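Local coordinates for universal stress protein MT1672 (PDB 1TQ8) that is of unassigned function but, as a member of the universal stress protein A family, probably takes part in the cell's response to stress, at residues K18-G23 against A120-V125; S29-V34 against H84-R89; L47-A52 against K96-R101; P78-L83 against E100-G105. One frame throughout, in Å; residues are numbered along the deposited sequence.

Contact 1: K18-G23 against A120-V125; sequences KTVVVG and ADLLVV
V21 fills the hollow between A120 and L123. Its CG2 meets A120 CB at 3.7 Å, and its CB is touched by L123 CD2, with the V21 and L123 side chains lying alongside and pointing the same way. On the opposite face, V20 CG1 presses against L122 CD2 and V124 CG2, 3.9 Å from the latter. V22 also meets V124 obliquely: its CG1 stands between the backbone N and the carbonyl carbon (chi1 58°), which leaves CG2 as the branch lying 3.3 Å from V124 O and 3.9 Å from V124 CB. Strands 19-23 and 122-125 are parallel neighbours in the Rossmann-like alpha/beta sheet of the HUP clan, their axes 4.6 Å apart and twisted by -22°. V21 N to L122 O (3.0 Å), V124 N to V21 O and G23 N to V124 O bond the edges together. Where the strand pairing begins, the D121 carboxylate adds side-chain bonds. OD1 accepts K18 N at 2.7 Å through its syn lone pair, T19 N makes weak bonds to both carboxylate oxygens, and D121 N returns a straight bond to T19 O (3.0 Å). Helix 107-117 packs L111 on V21 and L123, while A37 of helix 28-41 packs on V22 and V124. Beyond L122-V125 a parallel strand of the second subunit carries the sheet on.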
# COMPACT_ATOMS: atom_id res chain seq x y z
N LYS A 18 -24.50 10.39 -0.62
CA LYS A 18 -25.78 9.86 -1.06
C LYS A 18 -25.77 8.37 -1.36
O LYS A 18 -26.74 7.68 -1.07
CB LYS A 18 -26.26 10.61 -2.30
CG LYS A 18 -26.23 12.11 -2.20
CD LYS A 18 -26.80 12.71 -3.48
CE LYS A 18 -26.60 14.23 -3.53
NZ LYS A 18 -25.16 14.58 -3.79
N THR A 19 -24.69 7.87 -1.95
CA THR A 19 -24.60 6.44 -2.31
C THR A 19 -23.37 5.76 -1.71
O THR A 19 -22.26 5.91 -2.21
CB THR A 19 -24.56 6.26 -3.84
OG1 THR A 19 -25.70 6.91 -4.43
CG2 THR A 19 -24.59 4.79 -4.21
N VAL A 20 -23.61 4.99 -0.65
CA VAL A 20 -22.56 4.29 0.07
C VAL A 20 -22.47 2.80 -0.27
O VAL A 20 -23.47 2.09 -0.27
CB VAL A 20 -22.79 4.39 1.59
CG1 VAL A 20 -21.58 3.87 2.35
CG2 VAL A 20 -23.10 5.82 1.96
N VAL A 21 -21.25 2.33 -0.56
CA VAL A 21 -21.04 0.92 -0.84
C VAL A 21 -20.09 0.40 0.23
O VAL A 21 -19.05 0.99 0.48
CB VAL A 21 -20.40 0.70 -2.24
CG1 VAL A 21 -20.25 -0.80 -2.50
CG2 VAL A 21 -21.26 1.33 -3.32
N VAL A 22 -20.48 -0.70 0.88
CA VAL A 22 -19.64 -1.29 1.92
C VAL A 22 -19.46 -2.76 1.58
O VAL A 22 -20.38 -3.40 1.11
CB VAL A 22 -20.28 -1.19 3.34
CG1 VAL A 22 -21.64 -1.86 3.37
CG2 VAL A 22 -19.36 -1.83 4.37
N GLY A 23 -18.26 -3.28 1.84
CA GLY A 23 -17.99 -4.67 1.55
C GLY A 23 -17.95 -5.50 2.81
O GLY A 23 -17.52 -5.02 3.86
N ALA A 120 -21.41 5.72 -6.89
CA ALA A 120 -21.10 5.78 -5.46
C ALA A 120 -20.25 7.01 -5.13
O ALA A 120 -19.59 7.57 -6.01
CB ALA A 120 -20.35 4.51 -5.03
N ASP A 121 -20.27 7.43 -3.87
CA ASP A 121 -19.46 8.57 -3.45
C ASP A 121 -18.63 8.20 -2.22
O ASP A 121 -17.77 8.96 -1.78
CB ASP A 121 -20.31 9.82 -3.20
CG ASP A 121 -21.48 9.58 -2.26
OD1 ASP A 121 -22.45 10.37 -2.33
OD2 ASP A 121 -21.44 8.63 -1.46
N LEU A 122 -18.85 7.00 -1.69
CA LEU A 122 -18.11 6.53 -0.54
C LEU A 122 -18.02 5.00 -0.49
O LEU A 122 -19.05 4.32 -0.52
CB LEU A 122 -18.78 7.04 0.75
CG LEU A 122 -18.24 6.41 2.04
CD1 LEU A 122 -16.78 6.82 2.19
CD2 LEU A 122 -19.05 6.88 3.26
N LEU A 123 -16.81 4.47 -0.41
CA LEU A 123 -16.63 3.03 -0.30
C LEU A 123 -16.15 2.75 1.12
O LEU A 123 -15.30 3.47 1.64
CB LEU A 123 -15.59 2.51 -1.30
CG LEU A 123 -15.84 2.85 -2.76
CD1 LEU A 123 -14.74 2.22 -3.58
CD2 LEU A 123 -17.22 2.35 -3.21
N VAL A 124 -16.69 1.71 1.73
CA VAL A 124 -16.36 1.36 3.09
C VAL A 124 -15.96 -0.10 3.25
O VAL A 124 -16.64 -0.98 2.72
CB VAL A 124 -17.58 1.58 4.01
CG1 VAL A 124 -17.21 1.29 5.44
CG2 VAL A 124 -18.12 2.99 3.84
N VAL A 125 -14.89 -0.35 3.99
CA VAL A 125 -14.48 -1.73 4.27
C VAL A 125 -13.95 -1.82 5.69
O VAL A 125 -13.49 -0.84 6.26
CB VAL A 125 -13.39 -2.25 3.31
CG1 VAL A 125 -13.92 -2.26 1.88
CG2 VAL A 125 -12.13 -1.38 3.41

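Contact 2: S29-V34 against H84-R89; sequences SSMRAV and HDAKER
The selenomethionine M31 and R89 pack against each other and bury most of the surface between these two helix segments. M31 bends at chi2 (-48°) and again at chi3, which swings its methyl CE against the aliphatic stem of R89, 3.6 Å from both R89 CB and R89 CD. The stem, extended from CG to NE, runs back across M31 and brings the guanidinium over the base of that side chain, with R89 NH1 3.7 Å from M31 CB on one face of the group. A86 completes the hollow: M31 CE also lies 3.8 Å from A86 CA, and SE stands 4.4 Å from A86 CB. V34, one turn further along its helix, lays CG1 on A86 O at 3.8 Å. The axes of segments 29-34 and 84-89 pass 10.0 Å apart at -43°, as two helices packed side by side on one face of an alpha/beta sheet; T24, in the loop before helix 28-41, touches M31, V34 and A86. The charge of R89 is met by a salt bridge from NH2 to D35 OD2. The interface is therefore apolar along the arginine's methylenes and ionic at its tip, held by van der Waals packing within the two segments and by D35 just beyond them.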
# COMPACT_ATOMS: atom_id res chain seq x y z
N SER A 29 -15.30 -8.00 11.93
CA SER A 29 -14.75 -6.70 11.55
C SER A 29 -15.64 -6.14 10.46
O SER A 29 -16.01 -4.97 10.49
CB SER A 29 -13.32 -6.84 10.99
OG SER A 29 -13.33 -7.30 9.65
N SER A 30 -15.98 -6.98 9.49
CA SER A 30 -16.83 -6.51 8.40
C SER A 30 -18.15 -5.97 8.94
O SER A 30 -18.58 -4.87 8.57
CB SER A 30 -17.07 -7.61 7.35
OG SER A 30 -17.61 -8.79 7.92
N MSE A 31 -18.78 -6.71 9.85
CA MSE A 31 -20.04 -6.26 10.40
C MSE A 31 -19.91 -4.90 11.07
O MSE A 31 -20.84 -4.10 11.05
CB MSE A 31 -20.63 -7.30 11.36
CG MSE A 31 -21.06 -8.59 10.65
SE MSE A 31 -22.15 -8.30 9.04
CE MSE A 31 -23.90 -8.42 9.86
N ARG A 32 -18.75 -4.61 11.65
CA ARG A 32 -18.56 -3.30 12.26
C ARG A 32 -18.51 -2.25 11.16
O ARG A 32 -18.92 -1.12 11.36
CB ARG A 32 -17.27 -3.23 13.08
CG ARG A 32 -17.28 -4.09 14.32
CD ARG A 32 -16.04 -3.85 15.15
NE ARG A 32 -16.10 -4.55 16.43
CZ ARG A 32 -17.02 -4.34 17.37
NH1 ARG A 32 -17.98 -3.43 17.18
NH2 ARG A 32 -16.99 -5.03 18.51
N ALA A 33 -18.02 -2.63 9.98
CA ALA A 33 -17.95 -1.68 8.88
C ALA A 33 -19.35 -1.46 8.32
O ALA A 33 -19.67 -0.40 7.79
CB ALA A 33 -17.00 -2.18 7.79
N VAL A 34 -20.19 -2.49 8.45
CA VAL A 34 -21.56 -2.39 7.99
C VAL A 34 -22.30 -1.41 8.90
O VAL A 34 -23.00 -0.52 8.41
CB VAL A 34 -22.25 -3.77 8.04
CG1 VAL A 34 -23.73 -3.63 7.75
CG2 VAL A 34 -21.60 -4.71 7.03
N HIS A 84 -27.91 -11.31 3.38
CA HIS A 84 -29.18 -11.12 4.09
C HIS A 84 -28.92 -10.61 5.51
O HIS A 84 -29.52 -9.63 5.95
CB HIS A 84 -29.95 -12.44 4.14
CG HIS A 84 -31.17 -12.39 5.00
ND1 HIS A 84 -32.35 -11.81 4.60
CD2 HIS A 84 -31.38 -12.82 6.27
CE1 HIS A 84 -33.23 -11.88 5.58
NE2 HIS A 84 -32.66 -12.48 6.61
N ASP A 85 -28.02 -11.27 6.23
CA ASP A 85 -27.72 -10.85 7.58
C ASP A 85 -27.14 -9.44 7.60
O ASP A 85 -27.49 -8.63 8.47
CB ASP A 85 -26.76 -11.82 8.25
CG ASP A 85 -27.37 -13.21 8.42
OD1 ASP A 85 -28.62 -13.33 8.36
OD2 ASP A 85 -26.59 -14.17 8.62
N ALA A 86 -26.26 -9.13 6.65
CA ALA A 86 -25.68 -7.79 6.61
C ALA A 86 -26.78 -6.77 6.41
O ALA A 86 -26.77 -5.70 7.00
CB ALA A 86 -24.66 -7.69 5.48
N LYS A 87 -27.74 -7.11 5.57
CA LYS A 87 -28.85 -6.22 5.30
C LYS A 87 -29.66 -6.03 6.58
O LYS A 87 -30.09 -4.91 6.88
CB LYS A 87 -29.71 -6.82 4.19
CG LYS A 87 -30.78 -5.93 3.63
CD LYS A 87 -31.35 -6.55 2.36
CE LYS A 87 -32.63 -5.86 1.91
NZ LYS A 87 -33.25 -6.56 0.75
N GLU A 88 -29.84 -7.09 7.35
CA GLU A 88 -30.60 -6.99 8.60
C GLU A 88 -29.89 -6.09 9.59
O GLU A 88 -30.52 -5.27 10.27
CB GLU A 88 -30.83 -8.37 9.24
CG GLU A 88 -31.74 -9.28 8.42
CD GLU A 88 -33.21 -8.86 8.45
OE1 GLU A 88 -33.50 -7.65 8.26
OE2 GLU A 88 -34.07 -9.74 8.65
N ARG A 89 -28.58 -6.23 9.69
CA ARG A 89 -27.84 -5.41 10.62
C ARG A 89 -27.82 -3.95 10.17
O ARG A 89 -27.88 -3.05 11.00
CB ARG A 89 -26.42 -5.95 10.79
CG ARG A 89 -25.63 -5.21 11.85
CD ARG A 89 -24.61 -6.11 12.50
NE ARG A 89 -23.92 -5.41 13.58
CZ ARG A 89 -23.08 -5.99 14.42
NH1 ARG A 89 -22.81 -7.29 14.31
NH2 ARG A 89 -22.49 -5.28 15.37

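Contact 3: L47-A52 against K96-R101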
# COMPACT_ATOMS: atom_id res chain seq x y z
N LEU A 47 -27.64 2.58 0.56
CA LEU A 47 -26.57 1.73 1.07
C LEU A 47 -26.51 0.42 0.28
O LEU A 47 -27.47 -0.35 0.29
CB LEU A 47 -26.79 1.38 2.54
CG LEU A 47 -25.73 0.45 3.13
CD1 LEU A 47 -24.36 1.12 3.06
CD2 LEU A 47 -26.06 0.11 4.58
N ILE A 48 -25.40 0.18 -0.41
CA ILE A 48 -25.26 -1.06 -1.17
C ILE A 48 -24.27 -1.94 -0.43
O ILE A 48 -23.15 -1.52 -0.18
CB ILE A 48 -24.73 -0.79 -2.58
CG1 ILE A 48 -25.69 0.12 -3.33
CG2 ILE A 48 -24.57 -2.10 -3.33
CD1 ILE A 48 -25.21 0.52 -4.70
N ILE A 49 -24.71 -3.14 -0.07
CA ILE A 49 -23.84 -4.07 0.64
C ILE A 49 -23.29 -5.11 -0.31
O ILE A 49 -24.06 -5.85 -0.94
CB ILE A 49 -24.57 -4.82 1.74
CG1 ILE A 49 -25.21 -3.84 2.72
CG2 ILE A 49 -23.57 -5.72 2.48
CD1 ILE A 49 -25.87 -4.53 3.91
N ALA A 50 -21.97 -5.19 -0.40
CA ALA A 50 -21.33 -6.13 -1.31
C ALA A 50 -20.50 -7.19 -0.62
O ALA A 50 -19.97 -6.97 0.47
CB ALA A 50 -20.44 -5.37 -2.32
N SER A 51 -20.39 -8.34 -1.28
CA SER A 51 -19.59 -9.45 -0.77
C SER A 51 -19.01 -10.21 -1.95
O SER A 51 -19.71 -10.50 -2.93
CB SER A 51 -20.44 -10.39 0.07
OG SER A 51 -19.63 -11.37 0.69
N ALA A 52 -17.73 -10.53 -1.87
CA ALA A 52 -17.06 -11.24 -2.94
C ALA A 52 -17.45 -12.70 -2.94
O ALA A 52 -17.48 -13.36 -1.90
CB ALA A 52 -15.56 -11.11 -2.80
N LYS A 96 -32.19 2.97 6.15
CA LYS A 96 -33.51 2.67 5.61
C LYS A 96 -33.50 2.02 4.23
O LYS A 96 -34.22 1.06 3.98
CB LYS A 96 -34.36 3.95 5.52
CG LYS A 96 -34.71 4.62 6.83
CD LYS A 96 -35.86 3.93 7.55
CE LYS A 96 -36.42 4.80 8.68
NZ LYS A 96 -36.89 6.14 8.19
N ASN A 97 -32.68 2.56 3.33
CA ASN A 97 -32.60 2.07 1.96
C ASN A 97 -31.35 1.22 1.75
O ASN A 97 -30.27 1.73 1.45
CB ASN A 97 -32.58 3.27 1.02
CG ASN A 97 -33.30 4.47 1.61
OD1 ASN A 97 -34.45 4.36 2.05
ND2 ASN A 97 -32.63 5.62 1.63
N VAL A 98 -31.52 -0.10 1.87
CA VAL A 98 -30.41 -1.02 1.73
C VAL A 98 -30.64 -2.12 0.70
O VAL A 98 -31.72 -2.70 0.63
CB VAL A 98 -30.12 -1.69 3.09
CG1 VAL A 98 -28.92 -2.61 2.99
CG2 VAL A 98 -29.89 -0.62 4.16
N GLU A 99 -29.62 -2.39 -0.11
CA GLU A 99 -29.71 -3.47 -1.08
C GLU A 99 -28.41 -4.26 -1.04
O GLU A 99 -27.36 -3.73 -0.67
CB GLU A 99 -30.00 -2.92 -2.49
CG GLU A 99 -28.98 -1.98 -3.06
CD GLU A 99 -29.48 -1.26 -4.31
OE1 GLU A 99 -30.08 -0.16 -4.19
OE2 GLU A 99 -29.29 -1.80 -5.43
N GLU A 100 -28.50 -5.53 -1.40
CA GLU A 100 -27.35 -6.41 -1.39
C GLU A 100 -26.83 -6.61 -2.80
O GLU A 100 -27.55 -6.37 -3.77
CB GLU A 100 -27.74 -7.76 -0.81
CG GLU A 100 -28.61 -8.55 -1.75
CD GLU A 100 -29.13 -9.79 -1.12
OE1 GLU A 100 -29.45 -10.73 -1.88
OE2 GLU A 100 -29.23 -9.83 0.12
N ARG A 101 -25.60 -7.08 -2.90
CA ARG A 101 -24.97 -7.27 -4.20
C ARG A 101 -23.79 -8.23 -4.10
O ARG A 101 -22.91 -8.04 -3.26
CB ARG A 101 -24.45 -5.92 -4.67
CG ARG A 101 -24.30 -5.74 -6.15
CD ARG A 101 -25.43 -4.86 -6.62
NE ARG A 101 -25.06 -4.09 -7.79
CZ ARG A 101 -25.80 -3.10 -8.28
NH1 ARG A 101 -26.95 -2.78 -7.68
NH2 ARG A 101 -25.41 -2.43 -9.36
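L47 N bonds to N97 O at 2.9 Å, and the pairing of L47-A52 with K96-R101 continues through E99 N to L47 O, I49 N to E99 O and S51 N to R101 O (3.2 Å), with a weak bond from R101 N to I49 O. CA-H...O contacts fill the gaps between them, such as A50 CA to R101 O at 3.2 Å. Apolar packing differs on the two faces. On one, V98 splits its branches: CG1 reaches I49 CD1 at 3.7 Å, and CG2 lies beside L47 CD2 at 3.9 Å. With CG1 anti to the backbone N (chi1 -177°) and CG2 beside it, the V98 fork spans L47 and I49. Segments 47-52 and 97-101 are parallel neighbours in the Rossmann-like sheet, 97-101 forming its edge within this chain, and helices 28-41 and 79-91 cover the L47 and I49 face. On the other face, I48 uses its two branches separately, CG1 alongside E99 CG (3.9 Å) and CG2 against R101 CB. The I48 face also carries an ion pair: R101 bends at chi2 (105°), and its NH1 makes a long, weak ion pair with E99 OE2 and a salt bridge to E118 OE1. Two polar side chains bond to backbone carbonyls outside the pair: S51 OG to T24 O, N97 ND2 to A45 O.

Contact 4: P78-L83 against E100-G105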
# COMPACT_ATOMS: atom_id res chain seq x y z
N PRO A 78 -24.21 -19.74 -0.02
CA PRO A 78 -24.00 -19.21 1.33
C PRO A 78 -23.76 -17.70 1.36
O PRO A 78 -23.97 -17.05 2.39
CB PRO A 78 -22.77 -19.97 1.82
CG PRO A 78 -22.91 -21.29 1.14
CD PRO A 78 -23.33 -20.90 -0.27
N ILE A 79 -23.32 -17.15 0.24
CA ILE A 79 -23.07 -15.72 0.20
C ILE A 79 -24.37 -14.93 0.40
O ILE A 79 -24.36 -13.85 0.99
CB ILE A 79 -22.37 -15.32 -1.13
CG1 ILE A 79 -22.06 -13.82 -1.13
CG2 ILE A 79 -23.22 -15.71 -2.33
CD1 ILE A 79 -21.32 -13.36 -2.39
N TYR A 80 -25.50 -15.49 -0.03
CA TYR A 80 -26.78 -14.81 0.14
C TYR A 80 -27.23 -14.70 1.60
O TYR A 80 -27.90 -13.73 1.98
CB TYR A 80 -27.85 -15.47 -0.72
CG TYR A 80 -27.64 -15.21 -2.19
CD1 TYR A 80 -27.17 -16.22 -3.03
CD2 TYR A 80 -27.82 -13.93 -2.73
CE1 TYR A 80 -26.89 -15.96 -4.36
CE2 TYR A 80 -27.54 -13.67 -4.07
CZ TYR A 80 -27.07 -14.69 -4.87
OH TYR A 80 -26.79 -14.45 -6.20
N GLU A 81 -26.84 -15.66 2.44
CA GLU A 81 -27.20 -15.61 3.85
C GLU A 81 -26.41 -14.48 4.50
O GLU A 81 -26.94 -13.71 5.30
CB GLU A 81 -26.86 -16.94 4.53
CG GLU A 81 -27.11 -16.93 6.02
CD GLU A 81 -26.98 -18.30 6.66
OE1 GLU A 81 -27.23 -18.41 7.88
OE2 GLU A 81 -26.64 -19.27 5.94
N ILE A 82 -25.13 -14.40 4.14
CA ILE A 82 -24.25 -13.36 4.64
C ILE A 82 -24.81 -12.01 4.19
O ILE A 82 -24.86 -11.06 4.97
CB ILE A 82 -22.82 -13.52 4.07
CG1 ILE A 82 -22.15 -14.74 4.71
CG2 ILE A 82 -22.00 -12.25 4.30
CD1 ILE A 82 -20.83 -15.11 4.08
N LEU A 83 -25.23 -11.91 2.94
CA LEU A 83 -25.77 -10.65 2.47
C LEU A 83 -27.04 -10.31 3.22
O LEU A 83 -27.23 -9.17 3.65
CB LEU A 83 -26.02 -10.70 0.96
CG LEU A 83 -24.74 -10.71 0.12
CD1 LEU A 83 -25.09 -10.90 -1.34
CD2 LEU A 83 -23.96 -9.40 0.31
N GLU A 100 -28.50 -5.53 -1.40
CA GLU A 100 -27.35 -6.41 -1.39
C GLU A 100 -26.83 -6.61 -2.80
O GLU A 100 -27.55 -6.37 -3.77
CB GLU A 100 -27.74 -7.76 -0.81
CG GLU A 100 -28.61 -8.55 -1.75
CD GLU A 100 -29.13 -9.79 -1.12
OE1 GLU A 100 -29.45 -10.73 -1.88
OE2 GLU A 100 -29.23 -9.83 0.12
N ARG A 101 -25.60 -7.08 -2.90
CA ARG A 101 -24.97 -7.27 -4.20
C ARG A 101 -23.79 -8.23 -4.10
O ARG A 101 -22.91 -8.04 -3.26
CB ARG A 101 -24.45 -5.92 -4.67
CG ARG A 101 -24.30 -5.74 -6.15
CD ARG A 101 -25.43 -4.86 -6.62
NE ARG A 101 -25.06 -4.09 -7.79
CZ ARG A 101 -25.80 -3.10 -8.28
NH1 ARG A 101 -26.95 -2.78 -7.68
NH2 ARG A 101 -25.41 -2.43 -9.36
N PRO A 102 -23.78 -9.30 -4.91
CA PRO A 102 -22.64 -10.23 -4.86
C PRO A 102 -21.60 -9.64 -5.82
O PRO A 102 -21.96 -9.05 -6.84
CB PRO A 102 -23.23 -11.53 -5.40
CG PRO A 102 -24.68 -11.39 -5.18
CD PRO A 102 -24.94 -9.96 -5.53
N ILE A 103 -20.32 -9.77 -5.47
CA ILE A 103 -19.21 -9.28 -6.29
C ILE A 103 -18.55 -10.51 -6.90
O ILE A 103 -18.22 -11.47 -6.20
CB ILE A 103 -18.17 -8.52 -5.44
CG1 ILE A 103 -18.65 -7.09 -5.19
CG2 ILE A 103 -16.83 -8.51 -6.13
CD1 ILE A 103 -18.57 -6.21 -6.39
N VAL A 104 -18.33 -10.46 -8.20
CA VAL A 104 -17.78 -11.58 -8.91
C VAL A 104 -16.45 -11.30 -9.62
O VAL A 104 -16.23 -10.20 -10.14
CB VAL A 104 -18.86 -12.06 -9.90
CG1 VAL A 104 -18.25 -12.67 -11.09
CG2 VAL A 104 -19.80 -13.01 -9.19
N GLY A 105 -15.56 -12.29 -9.65
CA GLY A 105 -14.28 -12.12 -10.31
C GLY A 105 -13.29 -11.33 -9.47
O GLY A 105 -13.38 -11.31 -8.24
O HOH W 1 -30.13 -12.44 0.55
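Helix 79-83 passes over strand 100-103 with its axis 9.0 Å away and running at 142° to it, which brings the L83 and E100 CA atoms within 5.9 Å of each other. This is the helix-on-strand packing of a beta-alpha-beta crossover: strand 46-52, helix 79-91 and strand 97-103 follow one another, and the two strands lie parallel in the sheet. P102 is the bump on which three helix side chains close. I79 CD1 touches its CB, while L83 CD1 (3.9 Å) and Y80 CE2 (3.8 Å) both meet its CG. L83 CD2 reaches on to R101 O, and S51 of the neighbouring strand touches both I79 and L83. L83 also packs its CB on the E100 carboxylate, 3.4 Å from OE2. The other carboxylate oxygen, OE1, meets the Y80 ring at its edge, in the ring plane, 3.7 Å from CD2; ring and carboxylate planes are turned 36° apart. The I79 CG2 methyl lies over one face of that ring, toward the rim. A water links helix and strand, donating one hydrogen bond to Y80 O at 2.9 Å and another to E100 OE2 at 2.8 Å.

Contacts 1 and 3 are strand pairings of one four-stranded sheet, joined where strand 19-23 bonds to strand 46-52; contacts 2 and 4 are helix packings above it and share helix 79-91. Contact 1 is the deeply buried one, aliphatic along the strands, with one carboxylate at their start, and it lies next to the second subunit. Contact 3 takes in the edge strand, where E99 and R101 join the aliphatics on one face and E100 stands on the other. Contact 2 is partly buried and relies on an arginine stem, and contact 4, furthest of the four from the chain's centre, on a proline, a carboxylate and a water. Contacts 3 and 4 share E100 and R101.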